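Local atomic coordinates of receptor-type tyrosine-protein phosphatase C (Rattus norvegicus, PDB entry 5FN8), a protein that probably dephosphorylates SKAP1 and FYN during T-cell activation, and is represented here by two fibronectin type III domains of its extracellular region. Residues B[96-101]-B[167-171]; B[110-114]-B[156-160]; B[129-133]-B[144-150]. All coordinates share one frame; numbering follows the deposited sequence.

Contact 1 (B[96-101]-B[167-171]). With NAG (2-acetamido-2-deoxy-beta-D-glucopyranose), chain H; NAG (2-acetamido-2-deoxy-beta-D-glucopyranose), chain G.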
loop_
_atom_site.group_PDB
_atom_site.type_symbol
_atom_site.label_atom_id
_atom_site.label_comp_id
_atom_site.label_asym_id
_atom_site.label_seq_id
_atom_site.Cartn_x
_atom_site.Cartn_y
_atom_site.Cartn_z
ATOM N N ALA B 96 -0.082 6.297 -12.711
ATOM C CA ALA B 96 1.214 6.964 -12.647
ATOM C C ALA B 96 2.325 5.933 -12.957
ATOM O O ALA B 96 2.042 4.742 -13.157
ATOM C CB ALA B 96 1.409 7.577 -11.256
ATOM N N ARG B 97 3.596 6.391 -13.024
ATOM C CA ARG B 97 4.735 5.509 -13.245
ATOM C C ARG B 97 4.841 4.609 -12.020
ATOM O O ARG B 97 4.705 5.093 -10.887
ATOM C CB ARG B 97 6.037 6.301 -13.385
ATOM C CG ARG B 97 6.109 7.164 -14.632
ATOM C CD ARG B 97 7.399 7.940 -14.650
ATOM N NE ARG B 97 8.471 7.168 -15.280
ATOM C CZ ARG B 97 9.593 6.762 -14.686
ATOM N NH1 ARG B 97 9.820 7.053 -13.408
ATOM N NH2 ARG B 97 10.494 6.064 -15.361
ATOM N N PRO B 98 5.006 3.281 -12.209
ATOM C CA PRO B 98 5.172 2.406 -11.038
ATOM C C PRO B 98 6.570 2.661 -10.425
ATOM O O PRO B 98 7.387 3.431 -10.972
ATOM C CB PRO B 98 5.124 1.002 -11.674
ATOM C CG PRO B 98 5.644 1.177 -13.045
ATOM C CD PRO B 98 5.186 2.534 -13.478
ATOM N N GLY B 99 6.877 1.944 -9.354
ATOM C CA GLY B 99 8.205 2.009 -8.770
ATOM C C GLY B 99 9.119 0.974 -9.400
ATOM O O GLY B 99 8.758 0.326 -10.383
ATOM N N LYS B 100 10.317 0.823 -8.845
ATOM C CA LYS B 100 11.298 -0.142 -9.315
ATOM C C LYS B 100 11.027 -1.499 -8.693
ATOM O O LYS B 100 10.451 -1.586 -7.635
ATOM C CB LYS B 100 12.717 0.324 -8.997
ATOM C CG LYS B 100 13.126 1.635 -9.649
ATOM C CD LYS B 100 14.430 2.161 -9.051
ATOM C CE LYS B 100 15.644 1.380 -9.488
ATOM N NZ LYS B 100 16.841 1.681 -8.655
ATOM N N VAL B 101 11.442 -2.555 -9.352
ATOM C CA VAL B 101 11.279 -3.918 -8.874
ATOM C C VAL B 101 12.174 -4.125 -7.635
ATOM O O VAL B 101 13.209 -3.455 -7.477
ATOM C CB VAL B 101 11.555 -4.969 -10.008
ATOM C CG1 VAL B 101 10.576 -4.807 -11.171
ATOM C CG2 VAL B 101 13.028 -4.968 -10.486
ATOM N N VAL B 167 15.616 -4.518 -15.728
ATOM C CA VAL B 167 14.241 -4.937 -15.482
ATOM C C VAL B 167 13.398 -3.706 -15.186
ATOM O O VAL B 167 13.767 -2.946 -14.307
ATOM C CB VAL B 167 14.060 -6.010 -14.369
ATOM C CG1 VAL B 167 12.571 -6.387 -14.217
ATOM C CG2 VAL B 167 14.878 -7.250 -14.668
ATOM N N TYR B 168 12.321 -3.479 -15.968
ATOM C CA TYR B 168 11.352 -2.386 -15.764
ATOM C C TYR B 168 10.016 -3.041 -15.460
ATOM O O TYR B 168 9.704 -4.113 -15.996
ATOM C CB TYR B 168 11.097 -1.568 -17.046
ATOM C CG TYR B 168 12.317 -1.047 -17.760
ATOM C CD1 TYR B 168 13.154 -1.910 -18.474
ATOM C CD2 TYR B 168 12.607 0.315 -17.781
ATOM C CE1 TYR B 168 14.276 -1.428 -19.147
ATOM C CE2 TYR B 168 13.714 0.808 -18.470
ATOM C CZ TYR B 168 14.542 -0.066 -19.152
ATOM O OH TYR B 168 15.597 0.460 -19.845
ATOM N N PHE B 169 9.210 -2.365 -14.655
ATOM C CA PHE B 169 7.841 -2.792 -14.379
ATOM C C PHE B 169 6.933 -2.004 -15.289
ATOM O O PHE B 169 7.119 -0.793 -15.442
ATOM C CB PHE B 169 7.451 -2.521 -12.923
ATOM C CG PHE B 169 6.134 -3.155 -12.535
ATOM C CD1 PHE B 169 6.063 -4.502 -12.199
ATOM C CD2 PHE B 169 4.982 -2.387 -12.412
ATOM C CE1 PHE B 169 4.854 -5.073 -11.780
ATOM C CE2 PHE B 169 3.784 -2.964 -12.021
ATOM C CZ PHE B 169 3.736 -4.300 -11.697
ATOM N N TYR B 170 5.958 -2.689 -15.880
ATOM C CA TYR B 170 4.924 -2.103 -16.721
ATOM C C TYR B 170 3.560 -2.318 -16.048
ATOM O O TYR B 170 3.212 -3.448 -15.707
ATOM C CB TYR B 170 4.963 -2.721 -18.131
ATOM C CG TYR B 170 3.900 -2.165 -19.049
ATOM C CD1 TYR B 170 3.914 -0.828 -19.435
ATOM C CD2 TYR B 170 2.883 -2.981 -19.551
ATOM C CE1 TYR B 170 2.922 -0.302 -20.256
ATOM C CE2 TYR B 170 1.885 -2.466 -20.378
ATOM C CZ TYR B 170 1.924 -1.130 -20.750
ATOM O OH TYR B 170 0.971 -0.623 -21.609
ATOM N N ASN B 171 2.811 -1.247 -15.835
ATOM C CA ASN B 171 1.526 -1.314 -15.130
ATOM C C ASN B 171 0.277 -1.207 -16.023
ATOM O O ASN B 171 -0.800 -0.995 -15.522
ATOM C CB ASN B 171 1.493 -0.294 -13.951
ATOM C CG ASN B 171 1.342 1.145 -14.381
ATOM O OD1 ASN B 171 1.032 1.450 -15.531
ATOM N ND2 ASN B 171 1.561 2.071 -13.470
HETATM C C1 NAG H . 1.899 12.646 -11.761
HETATM C C2 NAG H . 3.270 12.038 -12.059
HETATM C C3 NAG H . 4.294 13.157 -12.257
HETATM C C4 NAG H . 3.839 14.099 -13.369
HETATM C C5 NAG H . 2.432 14.620 -13.080
HETATM C C6 NAG H . 1.843 15.421 -14.221
HETATM C C7 NAG H . 4.162 9.807 -11.451
HETATM C C8 NAG H . 4.799 8.996 -10.360
HETATM N N2 NAG H . 3.754 11.054 -11.100
HETATM O O3 NAG H . 5.557 12.595 -12.604
HETATM O O4 NAG H . 4.739 15.195 -13.498
HETATM O O5 NAG H . 1.539 13.519 -12.842
HETATM O O6 NAG H . 1.991 14.764 -15.474
HETATM O O7 NAG H . 4.015 9.361 -12.590
HETATM C C1 NAG G . 3.897 -6.347 -22.686
HETATM C C2 NAG G . 3.787 -4.953 -23.309
HETATM C C3 NAG G . 2.345 -4.436 -23.303
HETATM C C4 NAG G . 1.360 -5.505 -23.765
HETATM C C5 NAG G . 1.540 -6.806 -22.989
HETATM C C6 NAG G . 0.647 -7.921 -23.493
HETATM C C7 NAG G . 4.953 -2.801 -22.782
HETATM C C8 NAG G . 6.033 -2.190 -21.946
HETATM N N2 NAG G . 4.656 -4.095 -22.510
HETATM O O3 NAG G . 2.238 -3.345 -24.214
HETATM O O4 NAG G . 0.032 -5.015 -23.592
HETATM O O5 NAG G . 2.891 -7.265 -23.137
HETATM O O6 NAG G . 0.782 -9.114 -22.732
HETATM O O7 NAG G . 4.363 -2.152 -23.641
HETATM O O HOH W 1 9.938 -0.040 -12.960
#
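Pro98 and Phe169 carry the middle of this contact, where the loop 96-101 runs beside the end of strand 162-170. The proline ring crosses the phenylalanine at a slant, its CB 3.5 Å from Phe169 CD2, while Pro98 CG meets the rim of the aromatic ring near its plane and also rests 3.4 Å from the Phe169 backbone O. With CG of Phe169 trans to the backbone N (chi1 -170°), the ring leans along its own carbonyl side, where the proline lies. Beyond Pro98, Asn171 ND2 gives a hydrogen bond of 2.7 Å to Ala96 O; the donor sits nearly in line with the C=O bond, but the bond is bent at the hydrogen (141°). Both ends of this buried amide are used: Asn171 ND2 also bonds Ile124 O, and Asn171 OD1 accepts from the backbone of Glu173 and Tyr174. At the other end Val101 and Val167 cross at about a right angle, CG1 of Val101 4.0 Å from CG1 of Val167. Between these apolar contacts a water donates to Gly99 O (2.9 Å) and accepts from Phe169 N (3.0 Å). Arg97 N donates an almost straight 3.0 Å bond to O7 of an N-acetylglucosamine (chain H). The acetamide of the chain G sugar lies over one face of the Tyr170 ring, its C7 3.7 Å above the centre. The valines continue inward onto strands 114-119 and 130-137 of the second fibronectin type III domain, and Phe169 meets Tyr131 of strand 130-137 edge-to-face.

Contact 2 (B[110-114]-B[156-160])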
loop_
_atom_site.group_PDB
_atom_site.type_symbol
_atom_site.label_atom_id
_atom_site.label_comp_id
_atom_site.label_asym_id
_atom_site.label_seq_id
_atom_site.Cartn_x
_atom_site.Cartn_y
_atom_site.Cartn_z
ATOM N N SER B 110 23.986 -21.620 -16.696
ATOM C CA SER B 110 24.923 -22.480 -17.420
ATOM C C SER B 110 26.145 -21.625 -17.846
ATOM O O SER B 110 26.347 -20.533 -17.300
ATOM C CB SER B 110 24.236 -23.152 -18.615
ATOM O OG SER B 110 24.566 -22.592 -19.877
ATOM N N ASP B 111 26.960 -22.128 -18.796
ATOM C CA ASP B 111 28.155 -21.447 -19.306
ATOM C C ASP B 111 27.799 -20.151 -20.070
ATOM O O ASP B 111 28.446 -19.118 -19.860
ATOM C CB ASP B 111 28.979 -22.405 -20.195
ATOM C CG ASP B 111 29.576 -23.627 -19.492
ATOM O OD1 ASP B 111 28.874 -24.232 -18.643
ATOM O OD2 ASP B 111 30.723 -24.015 -19.838
ATOM N N ASN B 112 26.754 -20.209 -20.927
ATOM C CA ASN B 112 26.278 -19.079 -21.737
ATOM C C ASN B 112 24.773 -18.699 -21.447
ATOM O O ASN B 112 24.097 -18.124 -22.305
ATOM C CB ASN B 112 26.517 -19.401 -23.223
ATOM C CG ASN B 112 25.629 -20.478 -23.826
ATOM O OD1 ASN B 112 24.927 -21.233 -23.130
ATOM N ND2 ASN B 112 25.640 -20.567 -25.154
ATOM N N SER B 113 24.280 -19.051 -20.239
ATOM C CA SER B 113 22.903 -18.898 -19.752
ATOM C C SER B 113 22.881 -18.116 -18.416
ATOM O O SER B 113 23.695 -18.406 -17.537
ATOM C CB SER B 113 22.297 -20.287 -19.546
ATOM O OG SER B 113 20.887 -20.367 -19.640
ATOM N N ILE B 114 21.953 -17.137 -18.273
ATOM C CA ILE B 114 21.749 -16.275 -17.091
ATOM C C ILE B 114 20.286 -16.309 -16.688
ATOM O O ILE B 114 19.400 -16.191 -17.527
ATOM C CB ILE B 114 22.199 -14.779 -17.331
ATOM C CG1 ILE B 114 23.675 -14.593 -17.790
ATOM C CG2 ILE B 114 21.782 -13.796 -16.202
ATOM C CD1 ILE B 114 24.727 -15.190 -16.988
ATOM N N ASN B 156 21.783 -18.840 -24.727
ATOM C CA ASN B 156 22.469 -18.695 -26.013
ATOM C C ASN B 156 23.242 -17.361 -26.170
ATOM O O ASN B 156 23.238 -16.738 -27.248
ATOM C CB ASN B 156 21.546 -19.043 -27.213
ATOM C CG ASN B 156 20.827 -20.384 -27.105
ATOM O OD1 ASN B 156 21.382 -21.400 -26.654
ATOM N ND2 ASN B 156 19.571 -20.426 -27.540
ATOM N N LEU B 157 23.937 -16.953 -25.085
ATOM C CA LEU B 157 24.770 -15.746 -25.060
ATOM C C LEU B 157 26.213 -16.109 -25.451
ATOM O O LEU B 157 26.533 -17.296 -25.581
ATOM C CB LEU B 157 24.747 -15.091 -23.654
ATOM C CG LEU B 157 23.392 -14.680 -23.052
ATOM C CD1 LEU B 157 23.525 -14.477 -21.577
ATOM C CD2 LEU B 157 22.860 -13.382 -23.667
ATOM N N TYR B 158 27.086 -15.100 -25.654
ATOM C CA TYR B 158 28.501 -15.355 -25.960
ATOM C C TYR B 158 29.190 -15.760 -24.646
ATOM O O TYR B 158 28.698 -15.398 -23.568
ATOM C CB TYR B 158 29.170 -14.158 -26.656
ATOM C CG TYR B 158 28.632 -13.875 -28.051
ATOM C CD1 TYR B 158 28.781 -14.801 -29.080
ATOM C CD2 TYR B 158 28.047 -12.650 -28.359
ATOM C CE1 TYR B 158 28.324 -14.531 -30.373
ATOM C CE2 TYR B 158 27.566 -12.379 -29.641
ATOM C CZ TYR B 158 27.722 -13.315 -30.650
ATOM O OH TYR B 158 27.270 -13.040 -31.924
ATOM N N TYR B 159 30.278 -16.557 -24.745
ATOM C CA TYR B 159 30.992 -17.217 -23.646
ATOM C C TYR B 159 31.741 -16.434 -22.569
ATOM O O TYR B 159 31.722 -16.869 -21.401
ATOM C CB TYR B 159 31.809 -18.430 -24.130
ATOM C CG TYR B 159 30.938 -19.651 -24.321
ATOM C CD1 TYR B 159 30.438 -20.354 -23.223
ATOM C CD2 TYR B 159 30.542 -20.059 -25.592
ATOM C CE1 TYR B 159 29.611 -21.467 -23.391
ATOM C CE2 TYR B 159 29.714 -21.170 -25.771
ATOM C CZ TYR B 159 29.245 -21.869 -24.665
ATOM O OH TYR B 159 28.405 -22.951 -24.812
ATOM N N SER B 160 32.440 -15.343 -22.923
ATOM C CA SER B 160 33.162 -14.583 -21.890
ATOM C C SER B 160 32.851 -13.120 -22.105
ATOM O O SER B 160 33.717 -12.317 -22.459
ATOM C CB SER B 160 34.661 -14.886 -21.924
ATOM O OG SER B 160 34.964 -16.084 -21.230
HETATM O O HOH W 2 22.340 -21.420 -23.325
#
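Two interstrand loops meet at one end of the second fibronectin type III domain: the loop 110-114 leads from strand 104-108 to strand 114-119, and the loop 156-160 leads from strand 151-154 to strand 162-170. Asn112 is central to both the polar and the aromatic parts of the contact. Its backbone O accepts a hydrogen bond from Leu157 N at 3.0 Å, with the donor in the carbonyl plane. The side chain turns up between its own backbone N and carbonyl carbon (chi1 71°), which sets CB over one face of the Tyr159 ring and the amide past its rim, above the hydroxyl end. Asn112 CB makes a CH-pi contact there, 4.0 Å from the ring centroid, and the amide and ring planes are only 7° apart. Asn112 ND2 adds a weak bond to Leu157 O at 3.4 Å, while a water donates to Asn112 OD1 (2.6 Å) and accepts from Asn156 N, tying the amide to the start of the facing loop. Asp111 approaches the same tyrosine differently, its CB lying at the ring edge 3.4 Å from Tyr159 CE1. Beneath this largely exposed layer, Ile114 CG1 packs 3.8 Å from Leu157 CD1, the side chains crossing at about a right angle. Leu157 also packs on Tyr163, whose OH hydrogen-bonds Tyr158 N five residues earlier, consistent with the tyrosine corner that precedes strand F in this fold.

Contact 3 (B[129-133]-B[144-150]). With NAG (2-acetamido-2-deoxy-beta-D-glucopyranose), chain G.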
loop_
_atom_site.group_PDB
_atom_site.type_symbol
_atom_site.label_atom_id
_atom_site.label_comp_id
_atom_site.label_asym_id
_atom_site.label_seq_id
_atom_site.Cartn_x
_atom_site.Cartn_y
_atom_site.Cartn_z
ATOM N N ALA B 129 0.269 -5.773 -14.286
ATOM C CA ALA B 129 1.544 -6.104 -13.703
ATOM C C ALA B 129 2.383 -6.955 -14.665
ATOM O O ALA B 129 2.135 -8.165 -14.805
ATOM C CB ALA B 129 1.345 -6.813 -12.372
ATOM N N ARG B 130 3.369 -6.303 -15.352
ATOM C CA ARG B 130 4.289 -6.963 -16.297
ATOM C C ARG B 130 5.707 -6.542 -16.075
ATOM O O ARG B 130 5.997 -5.439 -15.598
ATOM C CB ARG B 130 3.857 -6.813 -17.765
ATOM C CG ARG B 130 2.409 -7.272 -17.948
ATOM C CD ARG B 130 2.004 -7.634 -19.326
ATOM N NE ARG B 130 2.879 -8.636 -19.937
ATOM C CZ ARG B 130 2.620 -9.936 -20.007
ATOM N NH1 ARG B 130 1.540 -10.433 -19.433
ATOM N NH2 ARG B 130 3.457 -10.751 -20.632
ATOM N N TYR B 131 6.595 -7.456 -16.395
ATOM C CA TYR B 131 8.024 -7.322 -16.211
ATOM C C TYR B 131 8.723 -7.297 -17.564
ATOM O O TYR B 131 8.584 -8.228 -18.368
ATOM C CB TYR B 131 8.523 -8.486 -15.336
ATOM C CG TYR B 131 7.920 -8.444 -13.952
ATOM C CD1 TYR B 131 8.498 -7.681 -12.944
ATOM C CD2 TYR B 131 6.722 -9.100 -13.671
ATOM C CE1 TYR B 131 7.928 -7.614 -11.672
ATOM C CE2 TYR B 131 6.128 -9.020 -12.415
ATOM C CZ TYR B 131 6.743 -8.289 -11.412
ATOM O OH TYR B 131 6.115 -8.208 -10.192
ATOM N N ILE B 132 9.467 -6.203 -17.812
ATOM C CA ILE B 132 10.220 -6.023 -19.061
ATOM C C ILE B 132 11.686 -6.212 -18.778
ATOM O O ILE B 132 12.253 -5.524 -17.932
ATOM C CB ILE B 132 9.955 -4.618 -19.680
ATOM C CG1 ILE B 132 8.457 -4.252 -19.796
ATOM C CG2 ILE B 132 10.771 -4.387 -20.964
ATOM C CD1 ILE B 132 7.533 -5.212 -20.447
ATOM N N LEU B 133 12.300 -7.114 -19.464
ATOM C CA LEU B 133 13.724 -7.287 -19.315
ATOM C C LEU B 133 14.450 -6.960 -20.622
ATOM O O LEU B 133 14.114 -7.491 -21.669
ATOM C CB LEU B 133 14.071 -8.702 -18.830
ATOM C CG LEU B 133 15.544 -9.112 -18.937
ATOM C CD1 LEU B 133 16.421 -8.330 -17.973
ATOM C CD2 LEU B 133 15.711 -10.580 -18.718
ATOM N N THR B 144 15.185 -8.780 -25.527
ATOM C CA THR B 144 14.104 -8.144 -24.784
ATOM C C THR B 144 13.008 -9.178 -24.461
ATOM O O THR B 144 12.749 -10.052 -25.279
ATOM C CB THR B 144 13.638 -6.818 -25.418
ATOM O OG1 THR B 144 12.801 -6.169 -24.468
ATOM C CG2 THR B 144 12.838 -7.010 -26.681
ATOM N N PHE B 145 12.393 -9.090 -23.246
ATOM C CA PHE B 145 11.354 -10.022 -22.776
ATOM C C PHE B 145 10.285 -9.260 -22.045
ATOM O O PHE B 145 10.575 -8.263 -21.398
ATOM C CB PHE B 145 11.929 -11.051 -21.799
ATOM C CG PHE B 145 13.114 -11.872 -22.230
ATOM C CD1 PHE B 145 14.403 -11.355 -22.146
ATOM C CD2 PHE B 145 12.963 -13.209 -22.571
ATOM C CE1 PHE B 145 15.511 -12.129 -22.537
ATOM C CE2 PHE B 145 14.077 -13.991 -22.938
ATOM C CZ PHE B 145 15.333 -13.441 -22.940
ATOM N N ASN B 146 9.050 -9.739 -22.139
ATOM C CA ASN B 146 7.865 -9.137 -21.551
ATOM C C ASN B 146 7.074 -10.292 -20.937
ATOM O O ASN B 146 6.587 -11.156 -21.656
ATOM C CB ASN B 146 7.053 -8.396 -22.636
ATOM C CG ASN B 146 5.758 -7.800 -22.168
ATOM O OD1 ASN B 146 5.290 -8.086 -21.077
ATOM N ND2 ASN B 146 5.161 -6.955 -22.985
ATOM N N GLN B 147 6.972 -10.319 -19.604
ATOM C CA GLN B 147 6.321 -11.416 -18.883
ATOM C C GLN B 147 5.475 -10.961 -17.707
ATOM O O GLN B 147 5.663 -9.862 -17.167
ATOM C CB GLN B 147 7.380 -12.393 -18.370
ATOM C CG GLN B 147 7.957 -13.333 -19.428
ATOM C CD GLN B 147 9.199 -14.083 -18.961
ATOM O OE1 GLN B 147 10.059 -14.436 -19.760
ATOM N NE2 GLN B 147 9.362 -14.306 -17.658
ATOM N N SER B 148 4.565 -11.857 -17.291
ATOM C CA SER B 148 3.675 -11.765 -16.126
ATOM C C SER B 148 4.456 -11.993 -14.848
ATOM O O SER B 148 4.096 -11.430 -13.827
ATOM C CB SER B 148 2.629 -12.864 -16.203
ATOM O OG SER B 148 1.725 -12.540 -17.236
ATOM N N THR B 149 5.479 -12.863 -14.894
ATOM C CA THR B 149 6.331 -13.249 -13.767
ATOM C C THR B 149 7.763 -12.806 -13.999
ATOM O O THR B 149 8.303 -12.935 -15.100
ATOM C CB THR B 149 6.264 -14.780 -13.508
ATOM O OG1 THR B 149 6.663 -15.467 -14.689
ATOM C CG2 THR B 149 4.874 -15.261 -13.135
ATOM N N CYS B 150 8.400 -12.336 -12.951
ATOM C CA CYS B 150 9.767 -11.869 -13.013
ATOM C C CYS B 150 10.744 -12.991 -12.797
ATOM O O CYS B 150 11.522 -12.980 -11.843
ATOM C CB CYS B 150 9.997 -10.712 -12.055
ATOM S SG CYS B 150 11.518 -9.791 -12.380
HETATM C C1 NAG G . 3.897 -6.347 -22.686
HETATM C C2 NAG G . 3.787 -4.953 -23.309
HETATM C C3 NAG G . 2.345 -4.436 -23.303
HETATM C C4 NAG G . 1.360 -5.505 -23.765
HETATM C C5 NAG G . 1.540 -6.806 -22.989
HETATM C C6 NAG G . 0.647 -7.921 -23.493
HETATM C C7 NAG G . 4.953 -2.801 -22.782
HETATM C C8 NAG G . 6.033 -2.190 -21.946
HETATM N N2 NAG G . 4.656 -4.095 -22.510
HETATM O O3 NAG G . 2.238 -3.345 -24.214
HETATM O O4 NAG G . 0.032 -5.015 -23.592
HETATM O O5 NAG G . 2.891 -7.265 -23.137
HETATM O O6 NAG G . 0.782 -9.114 -22.732
HETATM O O7 NAG G . 4.363 -2.152 -23.641
#
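An antiparallel pairing of strands 130-137 and 140-147, which form a beta hairpin in the four-stranded sheet of the second fibronectin type III domain, makes this contact, with an N-glycosylated asparagine on it. Tyr131 with Gln147 and Leu133 with Phe145 are hydrogen-bonded pairs, the first closed by Tyr131 N to Gln147 O at 2.7 Å and Gln147 N to Tyr131 O at 2.9 Å; Ile132 and Asn146 form the non-hydrogen-bonded pair between them. On the Ile132 face, Asn146 ND2 is covalently linked to the chain G glycan, while Asn146 OD1 accepts a nearly straight 2.7 Å bond from Arg130 NE. That oxygen lies in the guanidinium plane, although the guanidinium and amide planes are 60° apart. A bend at chi3 (54°) folds the arginine back across the neighbouring strand, placing its guanidinium between the Gln147-Ser148 backbone on one face and the sugar O6, 3.4 Å from Arg130 CZ, on the other. Ile132 CD1 packs 3.7 Å from the glycan's methyl C8. On the reverse face, Cys150 CB lies 3.6 Å from the Tyr131 ring centroid, and its SG, oblique to the ring, forms a disulfide with Cys118 of strand 114-119. Leu133 CD2 and Phe145 CD1 pack side by side at 3.8 Å. This is the C-C' hairpin of the C'-C-F-G sheet, with Tyr131 and Leu133 packed on Phe152 of the three-stranded sheet.

All three contacts belong to the second fibronectin type III domain, and they are nested along the chain: contact 3 lies inside the loop closed by contact 2, which lies inside that closed by contact 1. Contacts 1 and 3 are neighbours, with centres 10 Å apart. Strands 162-170 and 130-137 adjoin in one sheet, joined by backbone pairs such as Tyr170 N to Arg130 O at 2.8 Å, and both contacts touch the chain G glycan. Contact 2 stands apart, its centre 28 Å from contact 1 and 21 Å from contact 3. Together they span the domain from its incoming linker to its far loops.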